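Local coordinates for protein putative hydrolase (Acinetobacter sp. NBRC 100985, PDB 4XUK) that probably hydrolyses organophosphate triesters and lactones at a two-zinc centre of the metallo-beta-lactamase superfamily, at residues Thr107-Pro111 and Asp112-Gly116; Asp135-Ser138 and Phe139-Pro143; Lys242-Glu245 and Thr246-Gln250. The protein carries 2 engineered substitutions. One frame throughout, in Å; residues are numbered along the deposited sequence.

How the contacts relate
Contact 1 (107-116) supplies four ligands to the two zinc ions, two to each, and so forms part of the probable active site. Contact 2, on helix 134-141, packs directly against it. Glu-136 OE2 lies 2.9 Å from Leu-109 N, probably hydrogen-bonded, and 3.2 Å from CB of the ligand His-108, while Leu-109 CB meets Trp-140 CD1 at 3.7 Å. With its side chain about 7 Å from a zinc, Glu-136 is consistent with a second-shell position. Contact 3, on helix 240-257, stands apart: its nearest atoms are about 10 Å from contact 1 and about 8 Å from contact 2. The side chain of Ala-243 is about 10 Å from a zinc.

Contact 1: Thr107-Pro111 and Asp112-Gly116; sequences THLHP and DHVCG. With ZN (zinc ion), chain D; ZN (zinc ion), chain C.
His-110 occupies the N-cap of helix 111-114, and its carbonyl O receives two backbone donors, Val-114 N at 3.2 Å and His-113 N at 2.9 Å. The first comes in the carbonyl plane, the second from above it. One residue on, Cys-115 N bonds to Pro-111 O at 3.1 Å. Proline suits the first turn, where a helix asks for no N-H donor. The segment carries the HxHxDH motif of the metallo-beta-lactamase superfamily; the turn brings Asp-112 and His-113 round to the second zinc. His-108 NE2 and His-110 ND1 bind one zinc, completed by His-197 and Asp-218; Asp-112 OD2 and His-113 NE2 bind the other, with Asp-218 and His-265. Asp-112 CG stands between the backbone N and the carbonyl carbon (chi1 53°), which folds the carboxylate back so that OD2 meets its zinc at 2.3 Å. Two imidazoles on different metals touch: His-108 CE1 sits over the centre of one face of the His-113 ring, 3.2 Å from His-113 NE2, with the planes inclined at 49°. Behind the metals, His-108 ND1 gives its hydrogen to Thr-107 OG1, 2.8 Å away in the ring plane, and Asp-73 bonds both Thr-107 OG1 and His-113 ND1. Leu-109 CD2 meets Val-114 CG2 at 4.0 Å. Cys-115, tied to Cys-79 by a disulfide, rests its SG on Pro-111 CB at 3.8 Å. The rings of His-108 and His-113 are each held at ND1 while NE2 grips zinc, which limits their rotation; with Asp-218 common to both metals, the geometry is consistent with a binuclear hydrolytic centre.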
loop_
_atom_site.group_PDB
_atom_site.type_symbol
_atom_site.label_atom_id
_atom_site.label_comp_id
_atom_site.label_asym_id
_atom_site.label_seq_id
_atom_site.Cartn_x
_atom_site.Cartn_y
_atom_site.Cartn_z
ATOM N N THR A 107 -18.246 -13.358 6.503
ATOM C CA THR A 107 -19.047 -12.142 6.620
ATOM C C THR A 107 -20.396 -12.336 5.945
ATOM O O THR A 107 -21.413 -11.819 6.413
ATOM C CB THR A 107 -18.332 -10.921 6.016
ATOM O OG1 THR A 107 -17.976 -11.189 4.650
ATOM C CG2 THR A 107 -17.085 -10.588 6.834
ATOM N N HIS A 108 -20.384 -13.094 4.851
ATOM C CA HIS A 108 -21.589 -13.468 4.109
ATOM C C HIS A 108 -21.243 -14.597 3.142
ATOM O O HIS A 108 -20.078 -14.982 3.022
ATOM C CB HIS A 108 -22.203 -12.272 3.352
ATOM C CG HIS A 108 -21.271 -11.599 2.392
ATOM N ND1 HIS A 108 -19.988 -11.220 2.731
ATOM C CD2 HIS A 108 -21.454 -11.198 1.107
ATOM C CE1 HIS A 108 -19.416 -10.637 1.692
ATOM N NE2 HIS A 108 -20.283 -10.614 0.698
ATOM N N LEU A 109 -22.247 -15.108 2.435
ATOM C CA LEU A 109 -22.054 -16.295 1.612
ATOM C C LEU A 109 -21.900 -16.026 0.112
ATOM O O LEU A 109 -22.039 -16.951 -0.689
ATOM C CB LEU A 109 -23.203 -17.296 1.856
ATOM C CG LEU A 109 -23.296 -17.894 3.261
ATOM C CD1 LEU A 109 -24.568 -18.727 3.421
ATOM C CD2 LEU A 109 -22.086 -18.755 3.545
ATOM N N HIS A 110 -21.597 -14.784 -0.282
ATOM C CA HIS A 110 -21.229 -14.540 -1.674
ATOM C C HIS A 110 -20.012 -15.416 -1.998
ATOM O O HIS A 110 -19.162 -15.646 -1.134
ATOM C CB HIS A 110 -20.973 -13.035 -1.951
ATOM C CG HIS A 110 -22.204 -12.285 -2.364
ATOM N ND1 HIS A 110 -22.294 -10.910 -2.321
ATOM C CD2 HIS A 110 -23.402 -12.722 -2.830
ATOM C CE1 HIS A 110 -23.491 -10.530 -2.725
ATOM N NE2 HIS A 110 -24.185 -11.608 -3.048
ATOM N N PRO A 111 -19.949 -15.950 -3.231
ATOM C CA PRO A 111 -18.907 -16.921 -3.594
ATOM C C PRO A 111 -17.472 -16.428 -3.402
ATOM O O PRO A 111 -16.597 -17.260 -3.158
ATOM C CB PRO A 111 -19.184 -17.184 -5.072
ATOM C CG PRO A 111 -20.697 -16.997 -5.184
ATOM C CD PRO A 111 -20.968 -15.813 -4.289
ATOM N N ASP A 112 -17.229 -15.124 -3.499
ATOM C CA ASP A 112 -15.867 -14.626 -3.344
ATOM C C ASP A 112 -15.466 -14.522 -1.870
ATOM O O ASP A 112 -14.395 -14.013 -1.537
ATOM C CB ASP A 112 -15.687 -13.295 -4.078
ATOM C CG ASP A 112 -16.722 -12.267 -3.677
ATOM O OD1 ASP A 112 -17.918 -12.615 -3.587
ATOM O OD2 ASP A 112 -16.340 -11.111 -3.458
ATOM N N HIS A 113 -16.321 -15.028 -0.989
ATOM C CA HIS A 113 -16.004 -15.078 0.430
ATOM C C HIS A 113 -16.048 -16.490 0.988
ATOM O O HIS A 113 -15.236 -16.842 1.858
ATOM C CB HIS A 113 -16.942 -14.148 1.193
ATOM C CG HIS A 113 -16.872 -12.741 0.703
ATOM N ND1 HIS A 113 -16.181 -11.759 1.372
ATOM C CD2 HIS A 113 -17.335 -12.171 -0.436
ATOM C CE1 HIS A 113 -16.245 -10.636 0.678
ATOM N NE2 HIS A 113 -16.952 -10.858 -0.414
ATOM N N VAL A 114 -16.984 -17.297 0.487
ATOM C CA VAL A 114 -17.176 -18.651 1.004
ATOM C C VAL A 114 -16.484 -19.760 0.191
ATOM O O VAL A 114 -16.016 -20.742 0.774
ATOM C CB VAL A 114 -18.677 -18.984 1.188
ATOM C CG1 VAL A 114 -19.400 -18.995 -0.150
ATOM C CG2 VAL A 114 -18.840 -20.336 1.879
ATOM N N CYS A 115 -16.407 -19.619 -1.135
ATOM C CA CYS A 115 -15.925 -20.737 -1.969
ATOM C C CYS A 115 -14.507 -21.195 -1.612
ATOM O O CYS A 115 -14.182 -22.385 -1.709
ATOM C CB CYS A 115 -16.015 -20.404 -3.462
ATOM S SG CYS A 115 -17.673 -20.602 -4.160
ATOM N N GLY A 116 -13.674 -20.259 -1.165
ATOM C CA GLY A 116 -12.311 -20.588 -0.766
ATOM C C GLY A 116 -12.157 -21.571 0.382
ATOM O O GLY A 116 -11.032 -21.995 0.668
HETATM ZN ZN ZN D . -20.446 -9.675 -1.398
HETATM ZN ZN ZN C . -17.396 -9.660 -1.979
#

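Contact 2: Asp135-Ser138 and Phe139-Pro143; sequences DEAS and FWLDP
Glu-136 and Trp-140, one turn apart on alpha-helix 134-141, are linked by the indole NE1, which donates to Glu-136 OE2 at 2.7 Å. The bond is bent, 136° at the hydrogen: OE2 lies near the plane of the indole, but NE1 approaches OE2 from above the carboxylate plane. The glutamate reaches this place because CG is anti to the backbone N (chi1 -178°) and the chain then turns at chi2 (74°), running alongside the tryptophan. Burial of the carboxylate is compensated by further partners: OE2 also takes Leu-109 N, and OE1 bonds to Thr-198 OG1. Such a gathering joins the helix to the loops carrying Leu-109 and Thr-198, beside the zinc site.

The backbone adds the usual i to i+4 bonds, from Phe-139 N to Asp-135 O and from Trp-140 N to Glu-136 O. Leu-141 N reaches Ala-137 O at 2.9 Å. The final one of the series, Asp-142 N to Ser-138 O, is long and weak at 3.4 Å.

Aromatic packing follows. Phe-139 CE2 lies over the centre of one face of the Trp-140 ring, 3.5 Å above it, and Tyr-157 of helix 151-173 meets both rings. The broad indole suits this interface between helices. On another side of the helix, Ala-137 CB packs on Leu-141 CD1 at 4.2 Å.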
loop_
_atom_site.group_PDB
_atom_site.type_symbol
_atom_site.label_atom_id
_atom_site.label_comp_id
_atom_site.label_asym_id
_atom_site.label_seq_id
_atom_site.Cartn_x
_atom_site.Cartn_y
_atom_site.Cartn_z
ATOM N N ASP A 135 -29.228 -15.525 9.871
ATOM C CA ASP A 135 -29.984 -14.817 8.839
ATOM C C ASP A 135 -29.395 -15.082 7.451
ATOM O O ASP A 135 -30.126 -15.230 6.473
ATOM C CB ASP A 135 -29.993 -13.304 9.114
ATOM C CG ASP A 135 -30.754 -12.933 10.378
ATOM O OD1 ASP A 135 -31.476 -13.792 10.922
ATOM O OD2 ASP A 135 -30.634 -11.770 10.823
ATOM N N GLU A 136 -28.070 -15.154 7.369
ATOM C CA GLU A 136 -27.402 -15.314 6.080
ATOM C C GLU A 136 -27.633 -16.707 5.516
ATOM O O GLU A 136 -27.981 -16.858 4.345
ATOM C CB GLU A 136 -25.901 -15.037 6.212
ATOM C CG GLU A 136 -25.143 -15.142 4.892
ATOM C CD GLU A 136 -25.394 -13.969 3.952
ATOM O OE1 GLU A 136 -26.062 -12.992 4.357
ATOM O OE2 GLU A 136 -24.891 -14.009 2.802
ATOM N N ALA A 137 -27.454 -17.721 6.357
ATOM C CA ALA A 137 -27.678 -19.103 5.943
ATOM C C ALA A 137 -29.146 -19.308 5.576
ATOM O O ALA A 137 -29.461 -20.006 4.608
ATOM C CB ALA A 137 -27.269 -20.054 7.048
ATOM N N SER A 138 -30.042 -18.703 6.348
ATOM C CA SER A 138 -31.473 -18.814 6.057
ATOM C C SER A 138 -31.827 -18.318 4.658
ATOM O O SER A 138 -32.584 -18.974 3.934
ATOM C CB SER A 138 -32.300 -18.068 7.098
ATOM O OG SER A 138 -32.306 -18.763 8.325
ATOM N N PHE A 139 -31.277 -17.173 4.270
ATOM C CA PHE A 139 -31.584 -16.603 2.963
ATOM C C PHE A 139 -31.074 -17.460 1.809
ATOM O O PHE A 139 -31.775 -17.644 0.813
ATOM C CB PHE A 139 -31.005 -15.190 2.850
ATOM C CG PHE A 139 -31.069 -14.616 1.461
ATOM C CD1 PHE A 139 -32.269 -14.120 0.952
ATOM C CD2 PHE A 139 -29.933 -14.550 0.670
ATOM C CE1 PHE A 139 -32.329 -13.576 -0.323
ATOM C CE2 PHE A 139 -29.985 -14.009 -0.612
ATOM C CZ PHE A 139 -31.187 -13.520 -1.108
ATOM N N TRP A 140 -29.852 -17.973 1.933
ATOM C CA TRP A 140 -29.232 -18.711 0.832
ATOM C C TRP A 140 -29.582 -20.200 0.755
ATOM O O TRP A 140 -29.388 -20.820 -0.296
ATOM C CB TRP A 140 -27.712 -18.580 0.900
ATOM C CG TRP A 140 -27.219 -17.197 0.620
ATOM C CD1 TRP A 140 -26.707 -16.308 1.519
ATOM C CD2 TRP A 140 -27.187 -16.547 -0.656
ATOM N NE1 TRP A 140 -26.361 -15.140 0.878
ATOM C CE2 TRP A 140 -26.649 -15.264 -0.458
ATOM C CE3 TRP A 140 -27.570 -16.924 -1.946
ATOM C CZ2 TRP A 140 -26.476 -14.360 -1.505
ATOM C CZ3 TRP A 140 -27.407 -16.021 -2.981
ATOM C CH2 TRP A 140 -26.867 -14.757 -2.756
ATOM N N LEU A 141 -30.064 -20.781 1.852
ATOM C CA LEU A 141 -30.238 -22.235 1.912
ATOM C C LEU A 141 -31.702 -22.686 2.034
ATOM O O LEU A 141 -31.982 -23.875 2.215
ATOM C CB LEU A 141 -29.371 -22.823 3.035
ATOM C CG LEU A 141 -27.864 -22.562 2.882
ATOM C CD1 LEU A 141 -27.033 -23.060 4.072
ATOM C CD2 LEU A 141 -27.349 -23.175 1.606
ATOM N N ASP A 142 -32.631 -21.741 1.911
ATOM C CA ASP A 142 -34.067 -22.060 1.885
ATOM C C ASP A 142 -34.546 -22.242 0.448
ATOM O O ASP A 142 -34.457 -21.313 -0.359
ATOM C CB ASP A 142 -34.858 -20.946 2.580
ATOM C CG ASP A 142 -36.379 -21.148 2.513
ATOM O OD1 ASP A 142 -36.855 -22.249 2.151
ATOM O OD2 ASP A 142 -37.100 -20.181 2.846
ATOM N N PRO A 143 -35.030 -23.427 0.164
ATOM C CA PRO A 143 -35.583 -23.791 -1.141
ATOM C C PRO A 143 -36.811 -23.000 -1.549
ATOM O O PRO A 143 -37.203 -23.105 -2.662
ATOM C CB PRO A 143 -35.962 -25.240 -0.952
ATOM C CG PRO A 143 -36.140 -25.384 0.489
ATOM C CD PRO A 143 -35.108 -24.535 1.104
#

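Contact 3: Lys242-Glu245 and Thr246-Gln250; sequences KAVE and TRLKQ
Thr-246, Arg-247, Leu-248 and Lys-249 each donate their backbone N-H to the carbonyl four residues earlier, the regular bonding of alpha-helix 240-257 in this metallo-beta-lactamase fold. The straightest of the four runs from Leu-248 N to Val-244 O, 3.0 Å long with 175° at the hydrogen.

Polar side chains bind the helix to its surroundings. Arg-247 runs out anti through chi1 and chi2, then bends at chi3 (-39°), which lays one face of its guanidinium towards Ala-243 O, an offset approach 4.1 Å above the plane. Its NE donates to the carbonyl of Ile-219, next in sequence to the zinc ligand Asp-218, and NH1 to that of Pro-230; an arginine suits this buried place because its several N-H groups can serve carbonyls of separate loops. The smaller Thr-246 bonds through OG1 to Ala-195 O.

Apolar contacts are fewer. Val-244 and Leu-248 lie side by side and point the same way, with Val-244 CG1 touching Leu-248 CD1 at 3.9 Å. Val-244 also touches Ala-233, and Leu-248 touches Pro-230. Packing against the guanidinium is a separate matter: there Val-244 CG2 lies 4.0 Å from Arg-247 NH1.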
loop_
_atom_site.group_PDB
_atom_site.type_symbol
_atom_site.label_atom_id
_atom_site.label_comp_id
_atom_site.label_asym_id
_atom_site.label_seq_id
_atom_site.Cartn_x
_atom_site.Cartn_y
_atom_site.Cartn_z
ATOM N N LYS A 242 -30.658 -0.363 2.255
ATOM C CA LYS A 242 -30.221 -0.844 3.554
ATOM C C LYS A 242 -28.682 -0.868 3.629
ATOM O O LYS A 242 -28.098 -0.574 4.672
ATOM C CB LYS A 242 -30.818 -2.240 3.779
ATOM C CG LYS A 242 -30.374 -2.970 5.031
ATOM C CD LYS A 242 -31.060 -2.445 6.270
ATOM C CE LYS A 242 -31.017 -3.476 7.398
ATOM N NZ LYS A 242 -32.047 -4.552 7.222
ATOM N N ALA A 243 -28.025 -1.217 2.526
ATOM C CA ALA A 243 -26.552 -1.297 2.509
ATOM C C ALA A 243 -25.912 0.080 2.627
ATOM O O ALA A 243 -24.843 0.234 3.244
ATOM C CB ALA A 243 -26.065 -2.004 1.257
ATOM N N VAL A 244 -26.551 1.080 2.024
ATOM C CA VAL A 244 -26.104 2.463 2.187
ATOM C C VAL A 244 -26.276 2.902 3.635
ATOM O O VAL A 244 -25.361 3.484 4.225
ATOM C CB VAL A 244 -26.867 3.420 1.236
ATOM C CG1 VAL A 244 -26.632 4.868 1.618
ATOM C CG2 VAL A 244 -26.442 3.179 -0.203
ATOM N N GLU A 245 -27.441 2.614 4.216
ATOM C CA GLU A 245 -27.687 2.964 5.610
ATOM C C GLU A 245 -26.627 2.335 6.503
ATOM O O GLU A 245 -26.112 2.972 7.428
ATOM C CB GLU A 245 -29.075 2.487 6.040
ATOM C CG GLU A 245 -30.216 3.135 5.270
ATOM C CD GLU A 245 -31.566 2.535 5.629
ATOM O OE1 GLU A 245 -32.581 2.955 5.032
ATOM O OE2 GLU A 245 -31.608 1.645 6.513
ATOM N N THR A 246 -26.302 1.077 6.222
ATOM C CA THR A 246 -25.311 0.362 7.017
ATOM C C THR A 246 -23.922 0.987 6.894
ATOM O O THR A 246 -23.247 1.206 7.901
ATOM C CB THR A 246 -25.235 -1.109 6.620
ATOM O OG1 THR A 246 -26.452 -1.763 7.001
ATOM C CG2 THR A 246 -24.078 -1.786 7.340
ATOM N N ARG A 247 -23.486 1.279 5.670
ATOM C CA ARG A 247 -22.178 1.909 5.487
ATOM C C ARG A 247 -22.084 3.279 6.168
ATOM O O ARG A 247 -21.100 3.572 6.852
ATOM C CB ARG A 247 -21.836 2.048 4.001
ATOM C CG ARG A 247 -20.558 2.868 3.739
ATOM C CD ARG A 247 -20.315 3.038 2.236
ATOM N NE ARG A 247 -20.676 1.794 1.593
ATOM C CZ ARG A 247 -21.709 1.621 0.779
ATOM N NH1 ARG A 247 -22.499 2.641 0.408
ATOM N NH2 ARG A 247 -21.932 0.413 0.311
ATOM N N LEU A 248 -23.066 4.126 5.992
ATOM C CA LEU A 248 -23.041 5.410 6.600
ATOM C C LEU A 248 -22.953 5.334 8.116
ATOM O O LEU A 248 -22.260 6.051 8.729
ATOM C CB LEU A 248 -24.244 6.190 6.163
ATOM C CG LEU A 248 -24.314 6.628 4.717
ATOM C CD1 LEU A 248 -25.668 7.260 4.482
ATOM C CD2 LEU A 248 -23.186 7.564 4.359
ATOM N N LYS A 249 -23.671 4.412 8.702
ATOM C CA LYS A 249 -23.570 4.202 10.144
ATOM C C LYS A 249 -22.174 3.758 10.566
ATOM O O LYS A 249 -21.615 4.271 11.542
ATOM C CB LYS A 249 -24.587 3.163 10.618
ATOM C CG LYS A 249 -25.099 3.451 12.012
ATOM C CD LYS A 249 -24.816 2.333 12.959
ATOM C CE LYS A 249 -25.572 1.088 12.561
ATOM N NZ LYS A 249 -25.395 0.032 13.591
ATOM N N GLN A 250 -21.614 2.787 9.851
ATOM C CA GLN A 250 -20.339 2.223 10.268
ATOM C C GLN A 250 -19.180 3.184 10.005
ATOM O O GLN A 250 -18.288 3.302 10.836
ATOM C CB GLN A 250 -20.099 0.858 9.607
ATOM C CG GLN A 250 -21.132 -0.204 10.015
ATOM C CD GLN A 250 -21.176 -0.439 11.522
ATOM O OE1 GLN A 250 -22.245 -0.625 12.108
ATOM N NE2 GLN A 250 -20.013 -0.432 12.152
#